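Local coordinates for phospho-2-dehydro-3-deoxyheptonate aldolase (Francisella tularensis, PDB 3TQK), which probably catalyses the stereospecific condensation of phosphoenolpyruvate with D-erythrose 4-phosphate to DAHP, the first step of chorismate biosynthesis, at residues 139-144 with 174-179; 168-173 with 197-202; 237-242 with 277-282; 264-269 with 320-325. One frame throughout, in Å; residues are numbered along the deposited sequence.

Contact 1 (139-144 with 174-179); sequences TEFLDV and SGLSAS
One methyl group set over an aromatic face accounts for most of the meeting between Phe141 and Leu176. CD1 of Leu176 stands 3.5 Å from the centroid of the Phe141 ring and only 15° off the ring normal, a clear CH-pi contact. It is shifted toward the rim, and its shortest approach, 3.4 Å, is to Phe141 CD2, which makes for close packing. At the edge of the same ring, near its plane, CB of Ala178 lies 4.3 Å from CE2 of Phe141. The ring is therefore touched in two ways by one loop: a methyl over its face and a second, looser one against its rim.

The two principal side chains approach from opposite directions and bridge backbones whose CA atoms, those of Phe141 and Leu176, remain 9.4 Å apart. In Leu176 the path from CA to CD1 is extended (chi2 172°), and this carries the methyl out to the ring.

The surrounding backbone holds both partners in place. Phe141 is hydrogen-bonded through its main chain to Ala158, and Ser179 likewise to Gly157, while O of Leu176 accepts a hydrogen bond from Asn6 of the second subunit. Strand 156-159 thus stands between strands 137-140 and 179-183 in the parallel barrel, and the contact spans it, joining the end of the first to the loop that leads from helix 167-173 into the last.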
loop_
_atom_site.group_PDB
_atom_site.type_symbol
_atom_site.label_atom_id
_atom_site.label_comp_id
_atom_site.label_asym_id
_atom_site.label_seq_id
_atom_site.Cartn_x
_atom_site.Cartn_y
_atom_site.Cartn_z
ATOM N N THR A 139 -13.892 9.134 6.416
ATOM C CA THR A 139 -13.780 8.101 5.382
ATOM C C THR A 139 -12.364 7.569 5.336
ATOM O O THR A 139 -11.475 8.143 5.952
ATOM C CB THR A 139 -14.188 8.638 4.011
ATOM O OG1 THR A 139 -14.566 7.544 3.166
ATOM C CG2 THR A 139 -13.055 9.423 3.381
ATOM N N GLU A 140 -12.148 6.454 4.649
ATOM C CA GLU A 140 -10.785 5.976 4.426
ATOM C C GLU A 140 -10.244 6.545 3.130
ATOM O O GLU A 140 -10.915 6.501 2.095
ATOM C CB GLU A 140 -10.684 4.459 4.391
ATOM C CG GLU A 140 -9.224 3.985 4.380
ATOM C CD GLU A 140 -9.064 2.484 4.300
ATOM O OE1 GLU A 140 -9.969 1.754 4.759
ATOM O OE2 GLU A 140 -8.002 2.036 3.792
ATOM N N PHE A 141 -9.037 7.102 3.206
ATOM C CA PHE A 141 -8.351 7.596 2.037
ATOM C C PHE A 141 -7.572 6.421 1.429
ATOM O O PHE A 141 -6.623 5.913 2.025
ATOM C CB PHE A 141 -7.447 8.764 2.416
ATOM C CG PHE A 141 -8.205 10.026 2.792
ATOM C CD1 PHE A 141 -8.941 10.712 1.844
ATOM C CD2 PHE A 141 -8.183 10.518 4.086
ATOM C CE1 PHE A 141 -9.642 11.868 2.172
ATOM C CE2 PHE A 141 -8.871 11.678 4.411
ATOM C CZ PHE A 141 -9.597 12.353 3.450
ATOM N N LEU A 142 -7.986 6.014 0.234
ATOM C CA LEU A 142 -7.611 4.722 -0.365
ATOM C C LEU A 142 -6.461 4.780 -1.386
ATOM O O LEU A 142 -5.682 3.821 -1.500
ATOM C CB LEU A 142 -8.839 4.158 -1.089
ATOM C CG LEU A 142 -10.109 3.910 -0.267
ATOM C CD1 LEU A 142 -11.361 3.859 -1.143
ATOM C CD2 LEU A 142 -9.905 2.614 0.517
ATOM N N ASP A 143 -6.376 5.890 -2.133
ATOM C CA ASP A 143 -5.438 6.011 -3.261
ATOM C C ASP A 143 -5.215 7.481 -3.635
ATOM O O ASP A 143 -5.701 8.364 -2.928
ATOM C CB ASP A 143 -5.963 5.201 -4.438
ATOM C CG ASP A 143 -7.173 5.837 -5.108
ATOM O OD1 ASP A 143 -7.689 6.837 -4.613
ATOM O OD2 ASP A 143 -7.606 5.344 -6.166
ATOM N N VAL A 144 -4.485 7.759 -4.722
ATOM C CA VAL A 144 -4.161 9.151 -5.084
ATOM C C VAL A 144 -5.157 9.784 -6.055
ATOM O O VAL A 144 -4.935 10.902 -6.534
ATOM C CB VAL A 144 -2.718 9.279 -5.667
ATOM C CG1 VAL A 144 -1.682 8.792 -4.651
ATOM C CG2 VAL A 144 -2.567 8.545 -7.003
ATOM N N SER A 174 0.293 13.197 4.295
ATOM C CA SER A 174 1.070 14.410 4.569
ATOM C C SER A 174 0.568 15.632 3.794
ATOM O O SER A 174 0.964 16.756 4.101
ATOM C CB SER A 174 2.555 14.197 4.247
ATOM O OG SER A 174 2.798 14.262 2.844
ATOM N N GLY A 175 -0.276 15.419 2.785
ATOM C CA GLY A 175 -0.825 16.525 2.005
ATOM C C GLY A 175 -2.309 16.778 2.206
ATOM O O GLY A 175 -2.841 17.745 1.688
ATOM N N LEU A 176 -2.990 15.905 2.935
ATOM C CA LEU A 176 -4.412 16.084 3.195
ATOM C C LEU A 176 -4.640 17.088 4.325
ATOM O O LEU A 176 -3.822 17.186 5.233
ATOM C CB LEU A 176 -5.052 14.739 3.543
ATOM C CG LEU A 176 -5.184 13.812 2.339
ATOM C CD1 LEU A 176 -5.631 12.444 2.792
ATOM C CD2 LEU A 176 -6.155 14.383 1.329
ATOM N N SER A 177 -5.746 17.830 4.260
ATOM C CA SER A 177 -6.073 18.811 5.291
ATOM C C SER A 177 -6.714 18.164 6.527
ATOM O O SER A 177 -6.462 18.583 7.651
ATOM C CB SER A 177 -7.011 19.883 4.737
ATOM O OG SER A 177 -6.354 20.716 3.794
ATOM N N ALA A 178 -7.555 17.165 6.311
ATOM C CA ALA A 178 -8.207 16.434 7.395
ATOM C C ALA A 178 -7.185 15.907 8.401
ATOM O O ALA A 178 -6.033 15.670 8.060
ATOM C CB ALA A 178 -9.012 15.265 6.824
ATOM N N SER A 179 -7.611 15.737 9.644
ATOM C CA SER A 179 -6.846 14.929 10.582
ATOM C C SER A 179 -6.871 13.482 10.076
ATOM O O SER A 179 -7.832 13.075 9.421
ATOM C CB SER A 179 -7.444 15.022 11.984
ATOM O OG SER A 179 -7.255 16.309 12.532
#

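Contact 2 (168-173 with 197-202)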
loop_
_atom_site.group_PDB
_atom_site.type_symbol
_atom_site.label_atom_id
_atom_site.label_comp_id
_atom_site.label_asym_id
_atom_site.label_seq_id
_atom_site.Cartn_x
_atom_site.Cartn_y
_atom_site.Cartn_z
ATOM N N VAL A 168 3.177 5.672 -0.416
ATOM C CA VAL A 168 2.368 6.718 -1.048
ATOM C C VAL A 168 1.216 7.127 -0.128
ATOM O O VAL A 168 0.747 8.261 -0.198
ATOM C CB VAL A 168 1.841 6.323 -2.459
ATOM C CG1 VAL A 168 1.088 7.513 -3.121
ATOM C CG2 VAL A 168 3.007 5.900 -3.365
ATOM N N HIS A 169 0.788 6.215 0.747
ATOM C CA HIS A 169 -0.265 6.532 1.704
ATOM C C HIS A 169 0.203 7.485 2.813
ATOM O O HIS A 169 -0.534 8.398 3.204
ATOM C CB HIS A 169 -0.894 5.252 2.256
ATOM C CG HIS A 169 -1.714 4.534 1.232
ATOM N ND1 HIS A 169 -1.157 3.675 0.304
ATOM C CD2 HIS A 169 -3.030 4.624 0.924
ATOM C CE1 HIS A 169 -2.109 3.229 -0.498
ATOM N NE2 HIS A 169 -3.255 3.788 -0.143
ATOM N N ARG A 170 1.433 7.297 3.289
ATOM C CA ARG A 170 2.035 8.254 4.214
ATOM C C ARG A 170 2.201 9.614 3.510
ATOM O O ARG A 170 1.855 10.657 4.051
ATOM C CB ARG A 170 3.370 7.715 4.723
ATOM C CG ARG A 170 3.237 6.411 5.494
ATOM C CD ARG A 170 4.562 5.661 5.615
ATOM N NE ARG A 170 4.438 4.528 6.538
ATOM C CZ ARG A 170 5.441 3.981 7.214
ATOM N NH1 ARG A 170 6.674 4.426 7.064
ATOM N NH2 ARG A 170 5.215 2.964 8.033
ATOM N N GLU A 171 2.667 9.594 2.274
ATOM C CA GLU A 171 2.840 10.829 1.502
ATOM C C GLU A 171 1.521 11.555 1.264
ATOM O O GLU A 171 1.420 12.783 1.425
ATOM C CB GLU A 171 3.482 10.492 0.170
ATOM C CG GLU A 171 4.912 9.959 0.322
ATOM C CD GLU A 171 5.470 9.370 -0.945
ATOM O OE1 GLU A 171 4.708 9.011 -1.866
ATOM O OE2 GLU A 171 6.697 9.260 -1.020
ATOM N N LEU A 172 0.523 10.775 0.864
ATOM C CA LEU A 172 -0.836 11.255 0.661
ATOM C C LEU A 172 -1.368 11.923 1.928
ATOM O O LEU A 172 -1.918 13.017 1.876
ATOM C CB LEU A 172 -1.742 10.076 0.261
ATOM C CG LEU A 172 -3.246 10.298 0.290
ATOM C CD1 LEU A 172 -3.654 11.287 -0.817
ATOM C CD2 LEU A 172 -3.969 8.985 0.115
ATOM N N ALA A 173 -1.190 11.263 3.066
ATOM C CA ALA A 173 -1.679 11.789 4.324
ATOM C C ALA A 173 -0.992 13.091 4.652
ATOM O O ALA A 173 -1.617 13.981 5.218
ATOM C CB ALA A 173 -1.470 10.778 5.463
ATOM N N VAL A 197 2.657 7.685 11.190
ATOM C CA VAL A 197 2.312 8.993 11.739
ATOM C C VAL A 197 3.532 9.926 11.628
ATOM O O VAL A 197 3.419 11.044 11.134
ATOM C CB VAL A 197 1.833 8.887 13.208
ATOM C CG1 VAL A 197 1.768 10.260 13.857
ATOM C CG2 VAL A 197 0.465 8.206 13.286
ATOM N N LYS A 198 4.692 9.438 12.060
ATOM C CA LYS A 198 5.913 10.216 12.037
ATOM C C LYS A 198 6.248 10.691 10.626
ATOM O O LYS A 198 6.496 11.883 10.409
ATOM C CB LYS A 198 7.072 9.385 12.584
ATOM C CG LYS A 198 8.413 10.113 12.687
ATOM C CD LYS A 198 8.315 11.363 13.538
ATOM C CE LYS A 198 9.701 11.891 13.940
ATOM N NZ LYS A 198 9.550 13.224 14.587
ATOM N N SER A 199 6.242 9.761 9.678
ATOM C CA SER A 199 6.530 10.073 8.286
ATOM C C SER A 199 5.580 11.114 7.722
ATOM O O SER A 199 5.995 11.986 6.970
ATOM C CB SER A 199 6.483 8.811 7.430
ATOM O OG SER A 199 6.723 9.108 6.070
ATOM N N ALA A 200 4.311 11.021 8.095
ATOM C CA ALA A 200 3.276 11.920 7.586
ATOM C C ALA A 200 3.412 13.372 8.083
ATOM O O ALA A 200 2.841 14.291 7.475
ATOM C CB ALA A 200 1.879 11.363 7.917
ATOM N N THR A 201 4.144 13.581 9.179
ATOM C CA THR A 201 4.428 14.941 9.659
ATOM C C THR A 201 5.405 15.701 8.746
ATOM O O THR A 201 5.465 16.930 8.814
ATOM C CB THR A 201 5.035 14.984 11.107
ATOM O OG1 THR A 201 6.304 14.314 11.130
ATOM C CG2 THR A 201 4.091 14.374 12.145
ATOM N N TYR A 202 6.169 14.989 7.912
ATOM C CA TYR A 202 7.171 15.622 7.063
ATOM C C TYR A 202 6.628 16.114 5.741
ATOM O O TYR A 202 5.603 15.628 5.272
ATOM C CB TYR A 202 8.314 14.659 6.781
ATOM C CG TYR A 202 9.193 14.411 7.990
ATOM C CD1 TYR A 202 10.251 15.257 8.293
ATOM C CD2 TYR A 202 8.957 13.331 8.822
ATOM C CE1 TYR A 202 11.067 15.017 9.410
ATOM C CE2 TYR A 202 9.741 13.083 9.916
ATOM C CZ TYR A 202 10.790 13.922 10.213
ATOM O OH TYR A 202 11.545 13.643 11.315
#
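The guanidinium of Arg170 passes CB of Ser199 at an oblique angle and a loose distance. The other flat group, the Tyr202 ring, has the carbonyl O of Ser199 at its edge and in its plane, within its own segment. What touches across the helices is instead the aliphatic part of the arginine: its CB is 3.9 Å from OG of Ser199, and its CD is 4.1 Å from Ser199 CB. Because the chain is extended from CG to NE, it runs past the serine and delivers its charged end farther on. There NE is bonded to the carbonyl of Val164 and NH1 to that of Thr97 of the second subunit, so the polar end reaches into the subunit interface.

Small residues accompany the close spacing. CB of Ala200 rests 3.9 Å from the carbonyl O of Arg170 and 4.2 Å from CB of Ala173. The CA atoms of Arg170 and Ala200 are just 5.1 Å apart, a close approach that goes with the small side chains at Ala173 and Ala200. No hydrogen bond joins the two segments directly.

Phe182, on strand 179-183, underlies both Ala173 and Ala200. Two successive outer helices, 167-173 and 191-200, lying side by side over the strand that connects them, are what the beta-alpha units of a TIM barrel produce.

Contact 3 (237-242 with 277-282)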
loop_
_atom_site.group_PDB
_atom_site.type_symbol
_atom_site.label_atom_id
_atom_site.label_comp_id
_atom_site.label_asym_id
_atom_site.label_seq_id
_atom_site.Cartn_x
_atom_site.Cartn_y
_atom_site.Cartn_z
ATOM N N PRO A 237 -6.417 -8.693 20.508
ATOM C CA PRO A 237 -6.927 -7.341 20.758
ATOM C C PRO A 237 -5.921 -6.439 21.494
ATOM O O PRO A 237 -5.216 -6.903 22.389
ATOM C CB PRO A 237 -8.182 -7.585 21.620
ATOM C CG PRO A 237 -8.547 -9.032 21.384
ATOM C CD PRO A 237 -7.242 -9.734 21.157
ATOM N N ASN A 238 -5.853 -5.172 21.094
ATOM C CA ASN A 238 -4.925 -4.214 21.693
ATOM C C ASN A 238 -5.615 -2.962 22.244
ATOM O O ASN A 238 -5.114 -1.853 22.092
ATOM C CB ASN A 238 -3.800 -3.843 20.699
ATOM C CG ASN A 238 -4.318 -3.291 19.364
ATOM O OD1 ASN A 238 -5.481 -2.891 19.234
ATOM N ND2 ASN A 238 -3.436 -3.260 18.366
ATOM N N PHE A 239 -6.757 -3.163 22.897
ATOM C CA PHE A 239 -7.536 -2.071 23.481
ATOM C C PHE A 239 -7.200 -1.825 24.949
ATOM O O PHE A 239 -7.546 -0.773 25.479
ATOM C CB PHE A 239 -9.046 -2.327 23.328
ATOM C CG PHE A 239 -9.541 -3.561 24.042
ATOM C CD1 PHE A 239 -9.764 -4.738 23.345
ATOM C CD2 PHE A 239 -9.789 -3.540 25.405
ATOM C CE1 PHE A 239 -10.218 -5.877 23.993
ATOM C CE2 PHE A 239 -10.235 -4.675 26.065
ATOM C CZ PHE A 239 -10.450 -5.846 25.355
ATOM N N SER A 240 -6.532 -2.781 25.601
ATOM C CA SER A 240 -6.245 -2.690 27.037
ATOM C C SER A 240 -5.275 -1.574 27.404
ATOM O O SER A 240 -4.536 -1.074 26.568
ATOM C CB SER A 240 -5.674 -4.013 27.569
ATOM O OG SER A 240 -4.309 -4.166 27.210
ATOM N N LYS A 241 -5.281 -1.220 28.685
ATOM C CA LYS A 241 -4.368 -0.227 29.260
ATOM C C LYS A 241 -2.906 -0.529 28.922
ATOM O O LYS A 241 -2.178 0.362 28.486
ATOM C CB LYS A 241 -4.574 -0.171 30.783
ATOM C CG LYS A 241 -3.676 0.804 31.553
ATOM C CD LYS A 241 -3.982 2.259 31.262
ATOM C CE LYS A 241 -3.440 3.163 32.377
ATOM N NZ LYS A 241 -3.733 4.614 32.160
ATOM N N GLU A 242 -2.495 -1.781 29.128
ATOM C CA GLU A 242 -1.154 -2.270 28.776
ATOM C C GLU A 242 -0.758 -1.815 27.363
ATOM O O GLU A 242 0.312 -1.237 27.159
ATOM C CB GLU A 242 -1.134 -3.814 28.883
ATOM C CG GLU A 242 0.200 -4.519 28.538
ATOM C CD GLU A 242 0.024 -5.889 27.814
ATOM O OE1 GLU A 242 -0.502 -6.850 28.441
ATOM O OE2 GLU A 242 0.438 -5.994 26.618
ATOM N N ILE A 277 -19.501 -3.275 22.664
ATOM C CA ILE A 277 -19.906 -2.634 23.908
ATOM C C ILE A 277 -19.054 -3.060 25.100
ATOM O O ILE A 277 -18.922 -2.305 26.058
ATOM C CB ILE A 277 -21.424 -2.874 24.215
ATOM C CG1 ILE A 277 -21.961 -1.794 25.162
ATOM C CG2 ILE A 277 -21.671 -4.282 24.784
ATOM C CD1 ILE A 277 -23.484 -1.803 25.321
ATOM N N SER A 278 -18.475 -4.254 25.061
ATOM C CA SER A 278 -17.663 -4.706 26.190
ATOM C C SER A 278 -16.229 -4.200 26.043
ATOM O O SER A 278 -15.586 -3.872 27.039
ATOM C CB SER A 278 -17.730 -6.230 26.366
ATOM O OG SER A 278 -16.895 -6.902 25.447
ATOM N N VAL A 279 -15.735 -4.115 24.807
ATOM C CA VAL A 279 -14.483 -3.411 24.529
ATOM C C VAL A 279 -14.611 -1.940 24.948
ATOM O O VAL A 279 -13.708 -1.398 25.577
ATOM C CB VAL A 279 -14.073 -3.508 23.041
ATOM C CG1 VAL A 279 -12.919 -2.535 22.713
ATOM C CG2 VAL A 279 -13.693 -4.950 22.685
ATOM N N LEU A 280 -15.740 -1.312 24.621
ATOM C CA LEU A 280 -15.999 0.081 25.022
ATOM C C LEU A 280 -16.022 0.269 26.543
ATOM O O LEU A 280 -15.544 1.284 27.050
ATOM C CB LEU A 280 -17.313 0.589 24.421
ATOM C CG LEU A 280 -17.577 2.086 24.611
ATOM C CD1 LEU A 280 -16.493 2.932 23.952
ATOM C CD2 LEU A 280 -18.927 2.446 24.065
ATOM N N ALA A 281 -16.558 -0.712 27.266
ATOM C CA ALA A 281 -16.588 -0.660 28.733
ATOM C C ALA A 281 -15.187 -0.563 29.322
ATOM O O ALA A 281 -14.967 0.172 30.282
ATOM C CB ALA A 281 -17.317 -1.881 29.308
ATOM N N ASP A 282 -14.246 -1.311 28.754
ATOM C CA ASP A 282 -12.844 -1.258 29.175
ATOM C C ASP A 282 -12.243 0.113 28.840
ATOM O O ASP A 282 -11.504 0.696 29.635
ATOM C CB ASP A 282 -12.053 -2.376 28.482
ATOM C CG ASP A 282 -10.666 -2.586 29.074
ATOM O OD1 ASP A 282 -9.788 -1.722 28.880
ATOM O OD2 ASP A 282 -10.438 -3.640 29.699
HETATM O O HOH W 1 -7.594 -1.981 30.193
#
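The backbones keep an even separation here, with CA of Phe239 7.2 Å from CA of Val279 and the CA atoms of Ser240 and Asp282 similarly spaced, as the approach to helix 241-253 passes along helix 276-289.

Phe239 is the central side chain. Its CG sits between the backbone N and the carbonyl carbon (chi1 62°), which turns the ring toward the helix. CG1 of Val279 lies over one face, 4.2 Å from the ring centroid and 27° off the normal, in a CH-pi contact. The other branch, CG2, lies over the same face, nearest CE1 of Phe239 at 3.8 Å, so both methyls of the valine cover one side of the ring. Asp282 comes in from a different side. Its CG is at the edge of the ring, in the ring plane and 3.7 Å from Phe239 CE2, with carboxylate and ring planes 76° apart.

The carboxylate also reaches the start of helix 241-253. OD1 of Asp282 accepts a hydrogen bond from a water at 2.6 Å, and that water in turn accepts from the backbone N of Lys241, 2.9 Å away. Ser240 occupies the N-cap position just before. Beyond the segments, Gln286 NE2 is bonded both to OD1 of Asp282 and to the carbonyl O of Phe239, tying the two sides together again.

One aspartate thus presents its negative group to the C-H rim of an aromatic ring and, through water, to a helix N-terminus, both of which probably favour its ionised form.

Contact 4 (264-269 with 320-325). With MN (manganese (II) ion), chain B.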
loop_
_atom_site.group_PDB
_atom_site.type_symbol
_atom_site.label_atom_id
_atom_site.label_comp_id
_atom_site.label_asym_id
_atom_site.label_seq_id
_atom_site.Cartn_x
_atom_site.Cartn_y
_atom_site.Cartn_z
ATOM N N CYS A 264 -13.410 -0.084 18.451
ATOM C CA CYS A 264 -14.110 -1.110 19.226
ATOM C C CYS A 264 -14.447 -2.354 18.393
ATOM O O CYS A 264 -14.803 -3.395 18.955
ATOM C CB CYS A 264 -15.414 -0.571 19.817
ATOM S SG CYS A 264 -15.207 0.857 20.864
ATOM N N SER A 265 -14.353 -2.234 17.069
ATOM C CA SER A 265 -14.781 -3.282 16.147
ATOM C C SER A 265 -13.580 -4.003 15.515
ATOM O O SER A 265 -12.475 -3.978 16.058
ATOM C CB SER A 265 -15.671 -2.656 15.061
ATOM O OG SER A 265 -16.438 -3.637 14.398
ATOM N N HIS A 266 -13.817 -4.642 14.371
ATOM C CA HIS A 266 -12.790 -5.393 13.626
ATOM C C HIS A 266 -11.973 -6.317 14.534
ATOM O O HIS A 266 -12.548 -7.158 15.219
ATOM C CB HIS A 266 -11.932 -4.434 12.793
ATOM C CG HIS A 266 -12.745 -3.575 11.879
ATOM N ND1 HIS A 266 -12.998 -2.245 12.140
ATOM C CD2 HIS A 266 -13.422 -3.874 10.744
ATOM C CE1 HIS A 266 -13.768 -1.753 11.183
ATOM N NE2 HIS A 266 -14.049 -2.725 10.332
ATOM N N GLY A 267 -10.655 -6.159 14.556
ATOM C CA GLY A 267 -9.807 -7.057 15.339
ATOM C C GLY A 267 -10.026 -7.024 16.843
ATOM O O GLY A 267 -9.755 -8.014 17.532
ATOM N N ASN A 268 -10.507 -5.902 17.374
ATOM C CA ASN A 268 -10.692 -5.791 18.829
ATOM C C ASN A 268 -11.966 -6.481 19.332
ATOM O O ASN A 268 -11.969 -7.074 20.413
ATOM C CB ASN A 268 -10.641 -4.322 19.284
ATOM C CG ASN A 268 -9.222 -3.819 19.482
ATOM O OD1 ASN A 268 -8.928 -2.637 19.291
ATOM N ND2 ASN A 268 -8.340 -4.712 19.872
ATOM N N SER A 269 -13.039 -6.402 18.550
ATOM C CA SER A 269 -14.258 -7.156 18.850
ATOM C C SER A 269 -14.164 -8.571 18.278
ATOM O O SER A 269 -15.036 -9.410 18.528
ATOM C CB SER A 269 -15.497 -6.442 18.296
ATOM O OG SER A 269 -15.601 -6.563 16.887
ATOM N N VAL A 320 -24.174 -4.856 4.712
ATOM C CA VAL A 320 -23.895 -5.816 3.661
ATOM C C VAL A 320 -22.444 -6.319 3.756
ATOM O O VAL A 320 -22.047 -7.219 3.016
ATOM C CB VAL A 320 -24.177 -5.156 2.292
ATOM C CG1 VAL A 320 -22.893 -4.985 1.477
ATOM C CG2 VAL A 320 -25.276 -5.900 1.553
ATOM N N THR A 321 -21.668 -5.727 4.669
ATOM C CA THR A 321 -20.293 -6.145 4.954
ATOM C C THR A 321 -20.190 -6.591 6.429
ATOM O O THR A 321 -20.853 -7.555 6.821
ATOM C CB THR A 321 -19.257 -5.026 4.584
ATOM O OG1 THR A 321 -19.614 -3.787 5.212
ATOM C CG2 THR A 321 -19.201 -4.824 3.083
ATOM N N ASP A 322 -19.393 -5.902 7.251
ATOM C CA ASP A 322 -19.168 -6.351 8.635
ATOM C C ASP A 322 -20.415 -6.135 9.504
ATOM O O ASP A 322 -21.269 -5.294 9.209
ATOM C CB ASP A 322 -17.955 -5.655 9.283
ATOM C CG ASP A 322 -16.603 -6.027 8.621
ATOM O OD1 ASP A 322 -16.446 -7.165 8.110
ATOM O OD2 ASP A 322 -15.690 -5.176 8.651
ATOM N N LYS A 323 -20.506 -6.915 10.572
ATOM C CA LYS A 323 -21.623 -6.823 11.503
ATOM C C LYS A 323 -21.559 -5.513 12.287
ATOM O O LYS A 323 -20.506 -5.139 12.804
ATOM C CB LYS A 323 -21.630 -8.036 12.445
ATOM C CG LYS A 323 -21.975 -9.356 11.733
ATOM C CD LYS A 323 -21.723 -10.611 12.590
ATOM C CE LYS A 323 -22.170 -11.878 11.847
ATOM N NZ LYS A 323 -21.579 -13.130 12.393
ATOM N N CYS A 324 -22.687 -4.811 12.338
ATOM C CA CYS A 324 -22.804 -3.550 13.057
ATOM C C CYS A 324 -23.809 -3.687 14.196
ATOM O O CYS A 324 -24.747 -4.492 14.115
ATOM C CB CYS A 324 -23.288 -2.455 12.107
ATOM S SG CYS A 324 -22.187 -2.106 10.702
ATOM N N VAL A 325 -23.621 -2.894 15.251
ATOM C CA VAL A 325 -24.647 -2.753 16.290
ATOM C C VAL A 325 -25.795 -1.880 15.766
ATOM O O VAL A 325 -25.603 -1.074 14.860
ATOM C CB VAL A 325 -24.080 -2.174 17.612
ATOM C CG1 VAL A 325 -22.961 -3.057 18.136
ATOM C CG2 VAL A 325 -23.584 -0.734 17.432
HETATM MN MN MN B . -15.690 -2.852 8.812
#
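A single manganese ion, gripped by NE2 of His266 at 2.2 Å, by OD2 of Asp322 at 2.3 Å and by three further atoms, links the two residues. Cys58 and Glu299 complete the protein side of this site, which lies at the C-terminal ends of the strands of the TIM barrel, the usual place for an active centre in this fold. His266 follows strand 260-263, whereas Asp322 belongs to the loop ahead of helix 327-344.

The two ligands cross at about a right angle, the imidazole and carboxylate planes standing 72° apart. CG of Asp322 lies anti to its carbonyl carbon (chi1 -66°), which brings the carboxylate to the ion. At the metal, NE2 of His266 and OD2 of Asp322 subtend about 96°, and they are 3.4 Å from each other without a hydrogen bond between them.

A second shell positions two of the ligands, His266 and Glu299. ND1 of His266 is bonded to OD2 of Asp263, which holds the ring's rotation. OG of Ser265 is hydrogen-bonded to Glu299 OE1. Where histidine and aspartate themselves come closest, OD2 of Asp322 lies near the imidazole plane, 3.3 Å from the edge carbon CD2 of His266.

Overall arrangement
The four contacts fall into two pairs within one barrel. Contacts 1 and 2, with centres 10 Å apart, share a probable hydrogen bond from His169 NE2 to the carbonyl O of Leu142 (2.8 Å), and both reach the second subunit. Contacts 3 and 4 form the other pair, 14 Å between centres, where CG2 of Val279 packs on the carbonyl O of Asn268. Manganese is bound in contact 4 alone; in contact 3 the Val279 side chain is about 10 Å from that of His266. Contacts 1 and 4 lie on opposite sides of the chain's centre, though their nearest atoms are only about 8 Å apart.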